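Sensor protein (Bacteroides thetaiotaomicron, PDB 2X7X) binds fructose through its periplasmic domain, the sensory part of a hybrid two-component system whose full-length protein is probably a sensor histidine kinase. Local coordinates at residues A169-P174 with N196-P201; K101-I106 with K263-E268; I113-G118 with M151-K156; N71-M76 with G139-M144. All blocks are in the same frame, centred on the assembly; numbering follows the deposited sequence.

Contact 1 of 4, residues A169-P174 with N196-P201. With FRU (beta-D-fructofuranose), chain E.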
loop_
_atom_site.group_PDB
_atom_site.type_symbol
_atom_site.label_atom_id
_atom_site.label_comp_id
_atom_site.label_asym_id
_atom_site.label_seq_id
_atom_site.Cartn_x
_atom_site.Cartn_y
_atom_site.Cartn_z
ATOM N N ALA A 169 -1.695 25.362 -15.792
ATOM C CA ALA A 169 -1.945 24.411 -16.881
ATOM C C ALA A 169 -1.442 22.988 -16.573
ATOM O O ALA A 169 -0.953 22.295 -17.453
ATOM C CB ALA A 169 -1.345 24.944 -18.194
ATOM N N TRP A 170 -1.580 22.564 -15.320
ATOM C CA TRP A 170 -1.215 21.205 -14.889
ATOM C C TRP A 170 0.284 20.916 -14.885
ATOM O O TRP A 170 0.692 19.792 -14.639
ATOM C CB TRP A 170 -1.938 20.135 -15.720
ATOM C CG TRP A 170 -3.434 20.215 -15.624
ATOM C CD1 TRP A 170 -4.300 20.504 -16.636
ATOM C CD2 TRP A 170 -4.242 19.997 -14.452
ATOM N NE1 TRP A 170 -5.593 20.478 -16.177
ATOM C CE2 TRP A 170 -5.590 20.178 -14.838
ATOM C CE3 TRP A 170 -3.957 19.675 -13.116
ATOM C CZ2 TRP A 170 -6.665 20.049 -13.932
ATOM C CZ3 TRP A 170 -5.026 19.541 -12.213
ATOM C CH2 TRP A 170 -6.365 19.727 -12.634
ATOM N N GLU A 171 1.110 21.913 -15.140
ATOM C CA GLU A 171 2.497 21.615 -15.420
ATOM C C GLU A 171 3.474 22.349 -14.537
ATOM O O GLU A 171 3.152 23.402 -14.001
ATOM C CB GLU A 171 2.814 21.838 -16.900
ATOM C CG GLU A 171 2.063 20.943 -17.899
ATOM C CD GLU A 171 2.008 19.479 -17.524
ATOM O OE1 GLU A 171 0.936 18.872 -17.729
ATOM O OE2 GLU A 171 3.019 18.906 -17.048
ATOM N N ARG A 172 4.665 21.770 -14.395
ATOM C CA ARG A 172 5.736 22.294 -13.529
ATOM C C ARG A 172 6.352 23.605 -14.038
ATOM O O ARG A 172 6.657 24.493 -13.263
ATOM C CB ARG A 172 6.787 21.188 -13.297
ATOM C CG ARG A 172 8.205 21.480 -13.721
ATOM C CD ARG A 172 9.122 21.740 -12.551
ATOM N NE ARG A 172 9.553 20.484 -11.955
ATOM C CZ ARG A 172 10.579 20.354 -11.111
ATOM N NH1 ARG A 172 11.314 21.412 -10.757
ATOM N NH2 ARG A 172 10.868 19.151 -10.625
ATOM N N GLY A 173 6.497 23.714 -15.356
ATOM C CA GLY A 173 7.011 24.910 -16.000
ATOM C C GLY A 173 6.308 26.186 -15.597
ATOM O O GLY A 173 6.919 27.032 -14.969
ATOM N N PRO A 174 5.022 26.343 -15.965
ATOM C CA PRO A 174 4.267 27.545 -15.570
ATOM C C PRO A 174 4.168 27.734 -14.051
ATOM O O PRO A 174 4.163 28.871 -13.559
ATOM C CB PRO A 174 2.881 27.301 -16.180
ATOM C CG PRO A 174 3.140 26.398 -17.341
ATOM C CD PRO A 174 4.233 25.486 -16.870
ATOM N N ASN A 196 -1.777 19.680 -8.960
ATOM C CA ASN A 196 -1.203 18.344 -9.085
ATOM C C ASN A 196 0.234 18.243 -8.609
ATOM O O ASN A 196 0.852 19.249 -8.253
ATOM C CB ASN A 196 -1.391 17.748 -10.490
ATOM C CG ASN A 196 -0.455 18.351 -11.542
ATOM O OD1 ASN A 196 0.354 19.264 -11.281
ATOM N ND2 ASN A 196 -0.565 17.823 -12.754
ATOM N N ASP A 197 0.753 17.017 -8.626
ATOM C CA ASP A 197 2.100 16.700 -8.147
ATOM C C ASP A 197 3.161 17.030 -9.175
ATOM O O ASP A 197 4.313 16.644 -8.994
ATOM C CB ASP A 197 2.212 15.213 -7.803
ATOM C CG ASP A 197 1.323 14.803 -6.647
ATOM O OD1 ASP A 197 0.916 15.662 -5.834
ATOM O OD2 ASP A 197 1.030 13.601 -6.541
ATOM N N ARG A 198 2.780 17.690 -10.268
ATOM C CA ARG A 198 3.755 18.226 -11.217
ATOM C C ARG A 198 3.882 19.746 -11.001
ATOM O O ARG A 198 4.982 20.304 -11.018
ATOM C CB ARG A 198 3.370 17.901 -12.654
ATOM C CG ARG A 198 3.501 16.411 -13.026
ATOM C CD ARG A 198 3.353 16.153 -14.557
ATOM N NE ARG A 198 2.150 16.768 -15.163
ATOM C CZ ARG A 198 0.906 16.304 -15.027
ATOM N NH1 ARG A 198 0.648 15.222 -14.290
ATOM N NH2 ARG A 198 -0.090 16.946 -15.618
ATOM N N ILE A 199 2.750 20.411 -10.773
ATOM C CA ILE A 199 2.767 21.790 -10.318
ATOM C C ILE A 199 3.607 21.921 -9.029
ATOM O O ILE A 199 4.459 22.814 -8.912
ATOM C CB ILE A 199 1.326 22.326 -10.133
ATOM C CG1 ILE A 199 0.659 22.502 -11.504
ATOM C CG2 ILE A 199 1.314 23.637 -9.413
ATOM C CD1 ILE A 199 -0.859 22.483 -11.496
ATOM N N ALA A 200 3.394 21.005 -8.093
ATOM C CA ALA A 200 3.974 21.118 -6.747
ATOM C C ALA A 200 5.505 21.261 -6.679
ATOM O O ALA A 200 5.998 22.214 -6.076
ATOM C CB ALA A 200 3.476 19.996 -5.844
ATOM N N PRO A 201 6.263 20.337 -7.302
ATOM C CA PRO A 201 7.734 20.507 -7.241
ATOM C C PRO A 201 8.248 21.797 -7.909
ATOM O O PRO A 201 9.340 22.279 -7.579
ATOM C CB PRO A 201 8.284 19.272 -7.966
ATOM C CG PRO A 201 7.107 18.658 -8.684
ATOM C CD PRO A 201 5.861 19.106 -8.004
HETATM C C1 FRU E . -2.995 13.964 -15.612
HETATM C C2 FRU E . -3.435 15.171 -14.804
HETATM C C3 FRU E . -3.281 14.946 -13.302
HETATM C C4 FRU E . -4.516 15.630 -12.749
HETATM C C5 FRU E . -5.552 15.255 -13.799
HETATM C C6 FRU E . -6.767 16.178 -13.875
HETATM O O1 FRU E . -2.817 14.338 -16.975
HETATM O O2 FRU E . -2.703 16.314 -15.261
HETATM O O3 FRU E . -2.046 15.458 -12.782
HETATM O O4 FRU E . -4.855 15.185 -11.431
HETATM O O5 FRU E . -4.825 15.377 -15.025
HETATM O O6 FRU E . -7.720 15.641 -14.814
#
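The guanidinium group of Arg-198 lies alongside the carboxylate of Glu-171, the two planes 23° apart, and grips it side-on with two nitrogens in a salt bridge. Arg-198 NE reaches Glu-171 OE2 at 3.0 Å on the syn side, though somewhat out of the carboxylate plane, while NH2 of the arginine meets OE1 of the glutamate from above that plane at the same length. A bend at chi3 (-51°) swings the guanidinium of Arg-198 round beside the carboxylate, where its NH2 and NH1 can also serve the sugar. Arg-198 NH2 gives an almost straight bond of 2.7 Å to fructose O2, and NH1 adds a weak one to O3. A leucine in place of Arg-198 would probably leave the Glu-171 carboxylate without its partner and fructose O2 without this donor. Glu-171 is thus a second-shell residue, steadying a first-shell arginine. Asn-196 uses both ends of its amide. Asn-196 ND2 donates to fructose O3 at 2.8 Å and to the backbone O of Trp-170, whereas OD1 accepts from Ile-199 N at 2.7 Å in an Asx motif before helix 199-209. The broad indole of Trp-170 offers the sugar a flat apolar surface, with fructose C6 3.8 Å above one face, toward the rim. At the base of the tryptophan, Ile-199 CD1 packs on Trp-170 CA. Farther out, Pro-201 CB sits over one face of the Arg-172 guanidinium. Polar groups gripping hydroxyls beside an aromatic platform are the hallmark of a sugar pocket, here the fructose cleft of a periplasmic binding protein.

Contact 2 of 4, residues K101-I106 with K263-E268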
loop_
_atom_site.group_PDB
_atom_site.type_symbol
_atom_site.label_atom_id
_atom_site.label_comp_id
_atom_site.label_asym_id
_atom_site.label_seq_id
_atom_site.Cartn_x
_atom_site.Cartn_y
_atom_site.Cartn_z
ATOM N N LYS A 101 -25.134 14.164 -22.452
ATOM C CA LYS A 101 -25.163 13.345 -23.641
ATOM C C LYS A 101 -23.905 12.493 -23.697
ATOM O O LYS A 101 -22.962 12.783 -24.437
ATOM C CB LYS A 101 -25.384 14.214 -24.888
ATOM C CG LYS A 101 -26.824 14.788 -24.959
ATOM C CD LYS A 101 -27.044 15.722 -26.172
ATOM C CE LYS A 101 -28.524 16.044 -26.387
ATOM N NZ LYS A 101 -29.138 16.598 -25.139
ATOM N N TYR A 102 -23.917 11.447 -22.873
ATOM C CA TYR A 102 -22.820 10.484 -22.733
ATOM C C TYR A 102 -23.424 9.219 -22.125
ATOM O O TYR A 102 -24.506 9.260 -21.543
ATOM C CB TYR A 102 -21.673 11.048 -21.850
ATOM C CG TYR A 102 -22.081 11.372 -20.424
ATOM C CD1 TYR A 102 -22.156 10.364 -19.458
ATOM C CD2 TYR A 102 -22.414 12.675 -20.037
ATOM C CE1 TYR A 102 -22.555 10.630 -18.138
ATOM C CE2 TYR A 102 -22.802 12.958 -18.702
ATOM C CZ TYR A 102 -22.872 11.917 -17.767
ATOM O OH TYR A 102 -23.260 12.135 -16.462
ATOM N N THR A 103 -22.741 8.092 -22.245
ATOM C CA THR A 103 -23.305 6.842 -21.741
ATOM C C THR A 103 -23.057 6.645 -20.236
ATOM O O THR A 103 -23.974 6.291 -19.483
ATOM C CB THR A 103 -22.756 5.638 -22.515
ATOM O OG1 THR A 103 -22.749 5.935 -23.921
ATOM C CG2 THR A 103 -23.596 4.406 -22.240
ATOM N N ALA A 104 -21.812 6.859 -19.809
ATOM C CA ALA A 104 -21.440 6.675 -18.406
ATOM C C ALA A 104 -20.261 7.535 -17.985
ATOM O O ALA A 104 -19.377 7.850 -18.785
ATOM C CB ALA A 104 -21.154 5.194 -18.108
ATOM N N TYR A 105 -20.264 7.912 -16.714
ATOM C CA TYR A 105 -19.183 8.696 -16.126
ATOM C C TYR A 105 -18.471 7.880 -15.057
ATOM O O TYR A 105 -19.112 7.236 -14.228
ATOM C CB TYR A 105 -19.722 10.002 -15.524
ATOM C CG TYR A 105 -18.685 10.777 -14.738
ATOM C CD1 TYR A 105 -17.573 11.345 -15.374
ATOM C CD2 TYR A 105 -18.798 10.926 -13.356
ATOM C CE1 TYR A 105 -16.600 12.039 -14.651
ATOM C CE2 TYR A 105 -17.832 11.629 -12.622
ATOM C CZ TYR A 105 -16.741 12.184 -13.278
ATOM O OH TYR A 105 -15.787 12.878 -12.555
ATOM N N ILE A 106 -17.142 7.894 -15.093
ATOM C CA ILE A 106 -16.357 7.379 -13.968
ATOM C C ILE A 106 -15.219 8.327 -13.581
ATOM O O ILE A 106 -14.502 8.854 -14.438
ATOM C CB ILE A 106 -15.822 5.960 -14.228
ATOM C CG1 ILE A 106 -15.149 5.409 -12.968
ATOM C CG2 ILE A 106 -14.885 5.955 -15.421
ATOM C CD1 ILE A 106 -14.578 4.010 -13.118
ATOM N N LYS A 263 -24.414 -6.100 -20.375
ATOM C CA LYS A 263 -24.589 -6.336 -18.932
ATOM C C LYS A 263 -25.100 -5.046 -18.283
ATOM O O LYS A 263 -24.977 -3.973 -18.878
ATOM C CB LYS A 263 -23.269 -6.752 -18.268
ATOM C CG LYS A 263 -22.999 -8.254 -18.192
ATOM C CD LYS A 263 -22.126 -8.720 -19.349
ATOM C CE LYS A 263 -21.470 -10.069 -19.066
ATOM N NZ LYS A 263 -20.224 -9.921 -18.252
ATOM N N PRO A 264 -25.678 -5.135 -17.064
ATOM C CA PRO A 264 -26.110 -3.873 -16.448
ATOM C C PRO A 264 -24.895 -3.089 -15.941
ATOM O O PRO A 264 -23.809 -3.661 -15.800
ATOM C CB PRO A 264 -27.010 -4.333 -15.291
ATOM C CG PRO A 264 -26.501 -5.698 -14.919
ATOM C CD PRO A 264 -25.839 -6.288 -16.150
ATOM N N TYR A 265 -25.065 -1.793 -15.693
ATOM C CA TYR A 265 -23.957 -0.948 -15.237
ATOM C C TYR A 265 -24.471 0.275 -14.499
ATOM O O TYR A 265 -25.631 0.663 -14.678
ATOM C CB TYR A 265 -23.066 -0.502 -16.416
ATOM C CG TYR A 265 -23.808 0.258 -17.487
ATOM C CD1 TYR A 265 -24.359 -0.414 -18.578
ATOM C CD2 TYR A 265 -23.978 1.640 -17.406
ATOM C CE1 TYR A 265 -25.057 0.259 -19.567
ATOM C CE2 TYR A 265 -24.678 2.331 -18.394
ATOM C CZ TYR A 265 -25.215 1.626 -19.478
ATOM O OH TYR A 265 -25.908 2.276 -20.478
ATOM N N PRO A 266 -23.609 0.886 -13.663
ATOM C CA PRO A 266 -23.930 2.209 -13.142
ATOM C C PRO A 266 -23.590 3.262 -14.183
ATOM O O PRO A 266 -22.566 3.161 -14.852
ATOM C CB PRO A 266 -23.021 2.338 -11.916
ATOM C CG PRO A 266 -21.846 1.458 -12.222
ATOM C CD PRO A 266 -22.352 0.349 -13.101
ATOM N N LYS A 267 -24.462 4.248 -14.336
ATOM C CA LYS A 267 -24.219 5.365 -15.244
ATOM C C LYS A 267 -23.208 6.305 -14.612
ATOM O O LYS A 267 -22.503 7.035 -15.308
ATOM C CB LYS A 267 -25.519 6.110 -15.564
ATOM C CG LYS A 267 -26.605 5.969 -14.497
ATOM C CD LYS A 267 -27.319 4.611 -14.613
ATOM C CE LYS A 267 -27.635 4.043 -13.235
ATOM N NZ LYS A 267 -27.796 2.552 -13.223
ATOM N N GLU A 268 -23.133 6.269 -13.287
ATOM C CA GLU A 268 -22.151 7.063 -12.581
ATOM C C GLU A 268 -21.394 6.262 -11.516
ATOM O O GLU A 268 -21.989 5.672 -10.616
ATOM C CB GLU A 268 -22.805 8.308 -11.999
ATOM C CG GLU A 268 -21.812 9.401 -11.696
ATOM C CD GLU A 268 -22.392 10.781 -11.868
ATOM O OE1 GLU A 268 -23.252 10.971 -12.764
ATOM O OE2 GLU A 268 -21.972 11.675 -11.107
HETATM O O HOH W 1 -20.046 4.750 -14.259
#
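The backbone O of Lys-267 is approached by two hydrogens from strand 104-108: Tyr-105 N gives it a nearly straight bond of 2.8 Å (171°), and Ala-104 CA adds a C-H...O contact. This is the start of a parallel bridge, Tyr-105 facing Glu-268, which brings strand 268-271 onto the edge of a six-stranded parallel sheet in one lobe of the binding protein. Tyr-105 is also backbone-bonded to Thr-269, and it therefore straddles Glu-268 in the usual parallel fashion. The side chains of Tyr-105 and Glu-268 stand on the same face of the sheet. The methylene CG of Glu-268 meets the edge of the Tyr-105 ring, 3.8 Å from CD2, and the carboxylate is turned nearly perpendicular (85°) to that ring. With CG anti to the backbone N (chi1 172°), the tyrosine lays its ring beside the glutamate, whose aliphatic part suits an apolar edge while its acid end stays at the surface. Ala-104, small enough for a buried place under helix 249-260, turns its CB toward the incoming chain. On the approach to the strand, Thr-103 CG2 touches Tyr-265 OH at 3.6 Å, the two side chains crossing at about a right angle, while Thr-103 OG1 accepts a hydrogen bond from Val-90 N. One water bridges the two segments, donating to Tyr-105 O at 2.7 Å and to Pro-266 O at 3.0 Å.

Contact 3 of 4, residues I113-G118 with M151-K156. With K (potassium ion), chain G.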
loop_
_atom_site.group_PDB
_atom_site.type_symbol
_atom_site.label_atom_id
_atom_site.label_comp_id
_atom_site.label_asym_id
_atom_site.label_seq_id
_atom_site.Cartn_x
_atom_site.Cartn_y
_atom_site.Cartn_z
ATOM N N ILE A 113 -12.077 16.614 -3.078
ATOM C CA ILE A 113 -10.617 16.691 -2.952
ATOM C C ILE A 113 -10.174 18.109 -2.576
ATOM O O ILE A 113 -9.371 18.282 -1.670
ATOM C CB ILE A 113 -9.892 16.154 -4.207
ATOM C CG1 ILE A 113 -10.081 14.652 -4.281
ATOM C CG2 ILE A 113 -8.413 16.457 -4.148
ATOM C CD1 ILE A 113 -9.740 14.056 -5.602
ATOM N N GLY A 114 -10.743 19.109 -3.241
ATOM C CA GLY A 114 -10.441 20.495 -2.940
ATOM C C GLY A 114 -10.789 20.784 -1.498
ATOM O O GLY A 114 -9.985 21.356 -0.741
ATOM N N ARG A 115 -11.990 20.363 -1.118
ATOM C CA ARG A 115 -12.482 20.521 0.237
ATOM C C ARG A 115 -11.495 19.924 1.222
ATOM O O ARG A 115 -11.068 20.606 2.154
ATOM C CB ARG A 115 -13.822 19.840 0.355
ATOM C CG ARG A 115 -14.668 20.305 1.501
ATOM C CD ARG A 115 -15.557 19.147 1.960
ATOM N NE ARG A 115 -16.671 19.625 2.754
ATOM C CZ ARG A 115 -17.645 20.389 2.269
ATOM N NH1 ARG A 115 -18.640 20.786 3.061
ATOM N NH2 ARG A 115 -17.622 20.745 0.985
ATOM N N SER A 116 -11.113 18.665 0.995
ATOM C CA SER A 116 -10.082 17.997 1.784
ATOM C C SER A 116 -8.755 18.763 1.847
ATOM O O SER A 116 -8.101 18.794 2.897
ATOM C CB SER A 116 -9.798 16.622 1.215
ATOM O OG SER A 116 -10.888 15.774 1.380
ATOM N N VAL A 117 -8.338 19.347 0.724
ATOM C CA VAL A 117 -7.103 20.101 0.683
ATOM C C VAL A 117 -7.227 21.326 1.571
ATOM O O VAL A 117 -6.341 21.611 2.361
ATOM C CB VAL A 117 -6.743 20.521 -0.743
ATOM C CG1 VAL A 117 -5.766 21.676 -0.731
ATOM C CG2 VAL A 117 -6.166 19.373 -1.478
ATOM N N GLY A 118 -8.324 22.064 1.438
ATOM C CA GLY A 118 -8.560 23.225 2.292
ATOM C C GLY A 118 -8.598 22.866 3.769
ATOM O O GLY A 118 -8.020 23.587 4.588
ATOM N N MET A 151 -12.278 26.578 -1.796
ATOM C CA MET A 151 -12.881 27.826 -1.322
ATOM C C MET A 151 -14.004 27.551 -0.323
ATOM O O MET A 151 -14.167 28.291 0.658
ATOM C CB MET A 151 -13.400 28.694 -2.471
ATOM C CG MET A 151 -12.301 29.300 -3.362
ATOM S SD MET A 151 -10.935 30.123 -2.490
ATOM C CE MET A 151 -11.509 31.816 -2.395
ATOM N N ALA A 152 -14.752 26.474 -0.548
ATOM C CA ALA A 152 -15.855 26.143 0.351
ATOM C C ALA A 152 -15.326 25.841 1.756
ATOM O O ALA A 152 -15.864 26.331 2.751
ATOM C CB ALA A 152 -16.681 24.973 -0.193
ATOM N N ALA A 153 -14.261 25.046 1.811
ATOM C CA ALA A 153 -13.634 24.644 3.057
ATOM C C ALA A 153 -13.069 25.828 3.815
ATOM O O ALA A 153 -13.344 25.986 4.999
ATOM C CB ALA A 153 -12.533 23.612 2.800
ATOM N N ILE A 154 -12.293 26.666 3.146
ATOM C CA ILE A 154 -11.582 27.714 3.868
ATOM C C ILE A 154 -12.444 28.934 4.183
ATOM O O ILE A 154 -11.985 29.865 4.863
ATOM C CB ILE A 154 -10.251 28.128 3.190
ATOM C CG1 ILE A 154 -10.522 28.903 1.905
ATOM C CG2 ILE A 154 -9.359 26.911 2.963
ATOM C CD1 ILE A 154 -9.435 29.906 1.559
ATOM N N SER A 155 -13.689 28.932 3.707
ATOM C CA SER A 155 -14.644 29.991 4.061
ATOM C C SER A 155 -15.003 29.891 5.533
ATOM O O SER A 155 -15.271 30.901 6.173
ATOM C CB SER A 155 -15.908 29.940 3.198
ATOM O OG SER A 155 -16.515 28.663 3.284
ATOM N N LYS A 156 -14.987 28.670 6.064
ATOM C CA LYS A 156 -15.219 28.433 7.498
ATOM C C LYS A 156 -14.072 28.879 8.424
ATOM O O LYS A 156 -14.160 28.678 9.629
ATOM C CB LYS A 156 -15.574 26.955 7.770
ATOM C CG LYS A 156 -16.866 26.480 7.094
ATOM C CD LYS A 156 -18.082 27.361 7.480
ATOM C CE LYS A 156 -19.135 27.479 6.356
ATOM N NZ LYS A 156 -19.756 26.147 6.025
HETATM K K K G . -11.329 32.484 4.690
HETATM O O HOH W 2 -11.625 32.728 2.036
HETATM O O HOH W 3 -13.911 32.851 6.111
#
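Ala-153 points its methyl toward helix 110-124, where CB settles 3.4 Å from the backbone O of Arg-115 and 4.0 Å from CA of Gly-118. Alanine and glycine let the two backbones come close: the short axes of 113-118 and 151-155 approach to 7.5 Å and run in roughly the same direction, 34° apart. A beta carbon on Gly-118 would point at the Ala-153 methyl and collide with it, so the missing side chain is what makes room. Beside that methyl, Ile-154 sends one branch inward. Its CG2, anti to the carbonyl carbon, rests 3.8 Å from Gly-118 CA, whereas the longer CG1 arm leads away. Arg-115 flanks the other side. Its CG stands anti to the backbone N (chi1 -159°) and the chain extends from there to NE, so that CG passes 4.1 Å from Ala-153 CB and the guanidinium ends near Ala-152. Aliphatic methylenes thus line the seam while the charged head reaches the partly exposed margin. No hydrogen bond joins the two segments; the fit rests on shape. The same turn that packs Ile-154 against Gly-118 also presents Ile-154 O to a potassium ion, at 2.7 Å. Two waters and the backbone O atoms of Phe-157 and Ile-160 are its other ligands here. This is close packing of small residues between neighbouring helices of an alpha/beta lobe, with a potassium site at the C-terminal end of helix 141-155.

Contact 4 of 4, residues N71-M76 with G139-M144. With FRU (beta-D-fructofuranose), chain E.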
loop_
_atom_site.group_PDB
_atom_site.type_symbol
_atom_site.label_atom_id
_atom_site.label_comp_id
_atom_site.label_asym_id
_atom_site.label_seq_id
_atom_site.Cartn_x
_atom_site.Cartn_y
_atom_site.Cartn_z
ATOM N N ASN A 71 -10.485 17.606 -22.417
ATOM C CA ASN A 71 -9.422 18.587 -22.117
ATOM C C ASN A 71 -9.896 19.851 -21.417
ATOM O O ASN A 71 -9.327 20.260 -20.408
ATOM C CB ASN A 71 -8.657 18.963 -23.384
ATOM C CG ASN A 71 -7.476 19.871 -23.105
ATOM O OD1 ASN A 71 -6.524 19.474 -22.448
ATOM N ND2 ASN A 71 -7.524 21.087 -23.621
ATOM N N GLU A 72 -10.914 20.478 -21.988
ATOM C CA GLU A 72 -11.628 21.558 -21.347
ATOM C C GLU A 72 -13.087 21.227 -21.556
ATOM O O GLU A 72 -13.421 20.569 -22.532
ATOM C CB GLU A 72 -11.279 22.903 -21.973
ATOM C CG GLU A 72 -9.792 23.195 -21.964
ATOM C CD GLU A 72 -9.461 24.652 -22.178
ATOM O OE1 GLU A 72 -8.723 24.956 -23.138
ATOM O OE2 GLU A 72 -9.929 25.498 -21.386
ATOM N N ALA A 73 -13.945 21.672 -20.643
ATOM C CA ALA A 73 -15.355 21.268 -20.634
ATOM C C ALA A 73 -16.174 21.819 -21.797
ATOM O O ALA A 73 -16.812 21.060 -22.531
ATOM C CB ALA A 73 -16.008 21.642 -19.307
ATOM N N ALA A 74 -16.147 23.137 -21.951
ATOM C CA ALA A 74 -16.928 23.826 -22.971
ATOM C C ALA A 74 -16.592 23.423 -24.423
ATOM O O ALA A 74 -17.485 22.972 -25.150
ATOM C CB ALA A 74 -16.830 25.358 -22.781
ATOM N N PRO A 75 -15.309 23.569 -24.847
ATOM C CA PRO A 75 -14.975 23.302 -26.242
ATOM C C PRO A 75 -15.211 21.863 -26.656
ATOM O O PRO A 75 -15.505 21.612 -27.818
ATOM C CB PRO A 75 -13.485 23.627 -26.315
ATOM C CG PRO A 75 -13.248 24.567 -25.177
ATOM C CD PRO A 75 -14.129 24.037 -24.095
ATOM N N MET A 76 -15.108 20.925 -25.727
ATOM C CA MET A 76 -15.257 19.528 -26.099
ATOM C C MET A 76 -16.702 19.024 -26.073
ATOM O O MET A 76 -16.998 17.948 -26.606
ATOM C CB MET A 76 -14.368 18.643 -25.225
ATOM C CG MET A 76 -13.590 17.595 -26.024
ATOM S SD MET A 76 -12.536 18.332 -27.318
ATOM C CE MET A 76 -11.669 19.571 -26.379
ATOM N N GLY A 139 -10.305 25.943 -17.776
ATOM C CA GLY A 139 -11.515 25.396 -18.369
ATOM C C GLY A 139 -11.732 23.901 -18.188
ATOM O O GLY A 139 -12.723 23.368 -18.686
ATOM N N SER A 140 -10.818 23.217 -17.495
ATOM C CA SER A 140 -10.996 21.784 -17.231
ATOM C C SER A 140 -11.810 21.611 -15.953
ATOM O O SER A 140 -11.688 22.423 -15.037
ATOM C CB SER A 140 -9.647 21.055 -17.126
ATOM O OG SER A 140 -8.860 21.555 -16.055
ATOM N N THR A 141 -12.634 20.570 -15.875
ATOM C CA THR A 141 -13.508 20.438 -14.703
ATOM C C THR A 141 -12.768 20.099 -13.397
ATOM O O THR A 141 -13.227 20.506 -12.321
ATOM C CB THR A 141 -14.763 19.515 -14.920
ATOM O OG1 THR A 141 -14.370 18.150 -15.122
ATOM C CG2 THR A 141 -15.603 20.000 -16.100
ATOM N N PRO A 142 -11.619 19.378 -13.477
ATOM C CA PRO A 142 -10.948 19.202 -12.195
ATOM C C PRO A 142 -10.379 20.512 -11.641
ATOM O O PRO A 142 -10.549 20.772 -10.463
ATOM C CB PRO A 142 -9.870 18.163 -12.496
ATOM C CG PRO A 142 -10.402 17.419 -13.667
ATOM C CD PRO A 142 -11.080 18.460 -14.496
ATOM N N ALA A 143 -9.767 21.358 -12.469
ATOM C CA ALA A 143 -9.270 22.657 -11.961
ATOM C C ALA A 143 -10.389 23.509 -11.334
ATOM O O ALA A 143 -10.197 24.104 -10.272
ATOM C CB ALA A 143 -8.554 23.446 -13.043
ATOM N N MET A 144 -11.539 23.564 -12.000
ATOM C CA MET A 144 -12.697 24.292 -11.509
ATOM C C MET A 144 -13.086 23.810 -10.113
ATOM O O MET A 144 -13.156 24.604 -9.166
ATOM C CB MET A 144 -13.896 24.095 -12.446
ATOM C CG MET A 144 -13.874 24.915 -13.729
ATOM S SD MET A 144 -15.125 24.358 -14.940
ATOM C CE MET A 144 -14.553 25.326 -16.337
HETATM C C1 FRU E . -2.995 13.964 -15.612
HETATM C C2 FRU E . -3.435 15.171 -14.804
HETATM C C3 FRU E . -3.281 14.946 -13.302
HETATM C C4 FRU E . -4.516 15.630 -12.749
HETATM C C5 FRU E . -5.552 15.255 -13.799
HETATM C C6 FRU E . -6.767 16.178 -13.875
HETATM O O1 FRU E . -2.817 14.338 -16.975
HETATM O O2 FRU E . -2.703 16.314 -15.261
HETATM O O3 FRU E . -2.046 15.458 -12.782
HETATM O O4 FRU E . -4.855 15.185 -11.431
HETATM O O5 FRU E . -4.825 15.377 -15.025
HETATM O O6 FRU E . -7.720 15.641 -14.814
#
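Two helix N termini meet beside the sugar site, one from each lobe of the periplasmic binding protein: helix 73-85 on one side and helix 141-155 on the other. The N-H of Ala-73 donates to Gly-139 O in a nearly straight bond of 2.9 Å, and Glu-72 CA brings a C-H...O contact to the same oxygen. Next to it, the methyls of Ala-73 and Thr-141 pack together, CB to CG2 at 3.6 Å. Thr-141 can serve both purposes because CG2 lies anti to the carbonyl carbon, while OG1 turns to Lys-96 N. Gly-139 has no side chain, which leaves space for Glu-72 OE2, 3.4 Å from Gly-139 CA; a beta carbon would run into that oxygen. The other oxygen, OE1, is held by Asn-48. Ser-140, the N-cap residue of helix 141-155, sets its CB against Asn-71 O and bonds its OG to Leu-137 O. Two residues on, in the first turn of the helix, Pro-142 offers CG to fructose O6 at 3.4 Å. Around this meeting point, Asn-48 at the start of helix 48-60 steadies Asn-71 and Glu-72, Arg-95 from the loop after strand 90-93 bonds Asn-71 O, and Trp-170, ahead of helix 172-185, reaches Ser-140 OG through a weak bond from NE1.

Overall arrangement
Along the chain the segments of contact 4 alternate with those of contacts 2 and 3; contact 1 follows contacts 3 and 4, and 263-268 then returns to complete contact 2. Contact 2 adds the edge strand to the parallel sheet of one lobe, while contacts 1 and 3 lie in the other, around its mixed sheet. Contact 4 bridges the lobes. It touches contact 1 through Trp-170, their centres about 17 Å apart, and both meet the fructose; helix 141-155 carries contact 4 at one end and contact 3, its centre about 20 Å from that of contact 4, at the other. The centres of contacts 1 and 2 are about 31 Å apart, on opposite sides of the chain's centre. The sugar thus sits where the lobes join, consistent with ligand-held closure.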